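PDB 2HLJ: betainyl-CoA thiolase, which probably acts on acyl-CoA thioesters, as a hot-dog-fold thioesterase or as an acyltransferase that handles betainyl-CoA. Local coordinates for residues G44-A47 / D48-G51. Numbering follows the deposited sequence.
Sequences GLDA and DSRG
D46 and S49 meet across a type I beta turn, D46 to S49, in the loop that leads from helix 25-43 of the hot-dog fold to strand 57-66. The helix ends in a Schellman motif with G44, at positive phi, as its C-prime residue, and a type II turn from G44 to A47 overlaps the type I turn, the two sharing D46 and A47. L45 follows, its CB pointing away from 48-51; its carbonyl O takes a hydrogen bond from a water 3.0 Å away, and the same water donates to G51 O, bridging the carbonyls of L45 and G51. D46, whose positive phi suits the third position of the type II turn, makes the type I turn's main hydrogen bond through its carbonyl O, which accepts from S49 N at 3.2 Å; the N-H points well at the oxygen (161°), yet the donor stands above the carbonyl plane, 52° out of it. Its CB lies against the backbone of G51, 3.7 Å from G51 C. With CG beside its own backbone N, the carboxylate splits its duties: OD2 is held by H114 NE2 and S56 OG, whereas OD1 receives a water that also reaches S49 OG. S56 OG also bonds G51 O, so D46 and G51 share a partner from the loop ahead of strand 57-66. A47 fills the second position of the type I turn and D48 the third. Beyond them, S49 OG sits between its own N and carbonyl carbon (chi1 74°) and closes an ST turn by accepting from G51 N at 3.1 Å.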
ATOM      1  N   GLY A  44     -18.513  -2.896  15.474  1.00 25.41           N
ATOM      2  CA  GLY A  44     -19.120  -4.226  15.610  1.00 23.46           C
ATOM      3  C   GLY A  44     -19.602  -4.801  14.302  1.00 21.44           C
ATOM      4  O   GLY A  44     -20.568  -5.538  14.278  1.00 22.85           O
ATOM      5  N   LEU A  45     -18.902  -4.527  13.217  1.00 21.34           N
ATOM      6  CA  LEU A  45     -19.352  -4.974  11.900  1.00 20.68           C
ATOM      7  C   LEU A  45     -19.146  -6.465  11.788  1.00 19.71           C
ATOM      8  O   LEU A  45     -18.023  -6.945  11.926  1.00 21.83           O
ATOM      9  CB  LEU A  45     -18.621  -4.265  10.782  1.00 20.57           C
ATOM     10  CG  LEU A  45     -18.919  -4.771   9.354  1.00 23.20           C
ATOM     11  CD1 LEU A  45     -20.350  -4.523   8.931  1.00 28.90           C
ATOM     12  CD2 LEU A  45     -17.972  -4.160   8.347  1.00 24.58           C
ATOM     13  N   ASP A  46     -20.237  -7.182  11.543  1.00 20.05           N
ATOM     14  CA  ASP A  46     -20.229  -8.647  11.419  1.00 21.49           C
ATOM     15  C   ASP A  46     -19.540  -9.329  12.594  1.00 20.10           C
ATOM     16  O   ASP A  46     -18.885 -10.342  12.421  1.00 19.20           O
ATOM     17  CB  ASP A  46     -19.581  -9.067  10.111  1.00 20.50           C
ATOM     18  CG  ASP A  46     -20.338  -8.575   8.901  1.00 25.03           C
ATOM     19  OD1 ASP A  46     -21.572  -8.792   8.819  1.00 26.63           O
ATOM     20  OD2 ASP A  46     -19.694  -7.991   8.013  1.00 18.57           O
ATOM     21  N   ALA A  47     -19.766  -8.791  13.789  1.00 20.12           N
ATOM     22  CA  ALA A  47     -19.072  -9.209  15.011  1.00 20.07           C
ATOM     23  C   ALA A  47     -19.307 -10.660  15.422  1.00 21.17           C
ATOM     24  O   ALA A  47     -18.494 -11.275  16.133  1.00 21.20           O
ATOM     25  CB  ALA A  47     -19.462  -8.279  16.165  1.00 23.72           C
ATOM     26  N   ASP A  48     -20.428 -11.208  15.011  1.00 20.39           N
ATOM     27  CA  ASP A  48     -20.784 -12.526  15.435  1.00 21.84           C
ATOM     28  C   ASP A  48     -20.506 -13.604  14.378  1.00 20.08           C
ATOM     29  O   ASP A  48     -20.970 -14.738  14.525  1.00 22.37           O
ATOM     30  CB  ASP A  48     -22.259 -12.509  15.830  1.00 22.93           C
ATOM     31  CG  ASP A  48     -22.527 -11.576  17.007  1.00 26.99           C
ATOM     32  OD1 ASP A  48     -21.668 -11.488  17.928  1.00 24.01           O
ATOM     33  OD2 ASP A  48     -23.592 -10.936  16.989  1.00 25.53           O
ATOM     34  N   SER A  49     -19.793 -13.255  13.312  1.00 20.29           N
ATOM     35  CA  SER A  49     -19.516 -14.220  12.222  1.00 20.88           C
ATOM     36  C   SER A  49     -18.036 -14.207  11.838  1.00 19.81           C
ATOM     37  O   SER A  49     -17.235 -13.510  12.467  1.00 19.43           O
ATOM     38  CB  SER A  49     -20.361 -13.906  10.991  1.00 22.81           C
ATOM     39  OG  SER A  49     -19.862 -12.762  10.314  1.00 20.79           O
ATOM     40  N   ARG A  50     -17.664 -15.021  10.845  1.00 18.73           N
ATOM     41  CA  ARG A  50     -16.293 -14.980  10.324  1.00 15.91           C
ATOM     42  C   ARG A  50     -15.973 -13.680   9.589  1.00 15.18           C
ATOM     43  O   ARG A  50     -14.815 -13.448   9.234  1.00 17.81           O
ATOM     44  CB  ARG A  50     -15.996 -16.200   9.431  1.00 17.37           C
ATOM     45  CG  ARG A  50     -16.040 -17.528  10.191  1.00 14.78           C
ATOM     46  CD  ARG A  50     -15.430 -18.660   9.427  1.00 11.44           C
ATOM     47  NE  ARG A  50     -15.367 -19.881  10.251  1.00 12.23           N
ATOM     48  CZ  ARG A  50     -14.725 -20.995   9.907  1.00 10.49           C
ATOM     49  NH1 ARG A  50     -14.070 -21.068   8.760  1.00 12.06           N
ATOM     50  NH2 ARG A  50     -14.713 -22.033  10.733  1.00 11.91           N
ATOM     51  N   GLY A  51     -16.966 -12.834   9.322  1.00 16.85           N
ATOM     52  CA  GLY A  51     -16.696 -11.470   8.769  1.00 15.19           C
ATOM     53  C   GLY A  51     -16.169 -10.436   9.755  1.00 16.57           C
ATOM     54  O   GLY A  51     -15.785  -9.307   9.358  1.00 18.22           O
TER
HETATM   55  O   HOH W   1     -15.807  -6.627   9.990  1.00 22.02           O
HETATM   56  O   HOH W   2     -22.232 -11.033   9.770  1.00 31.66           O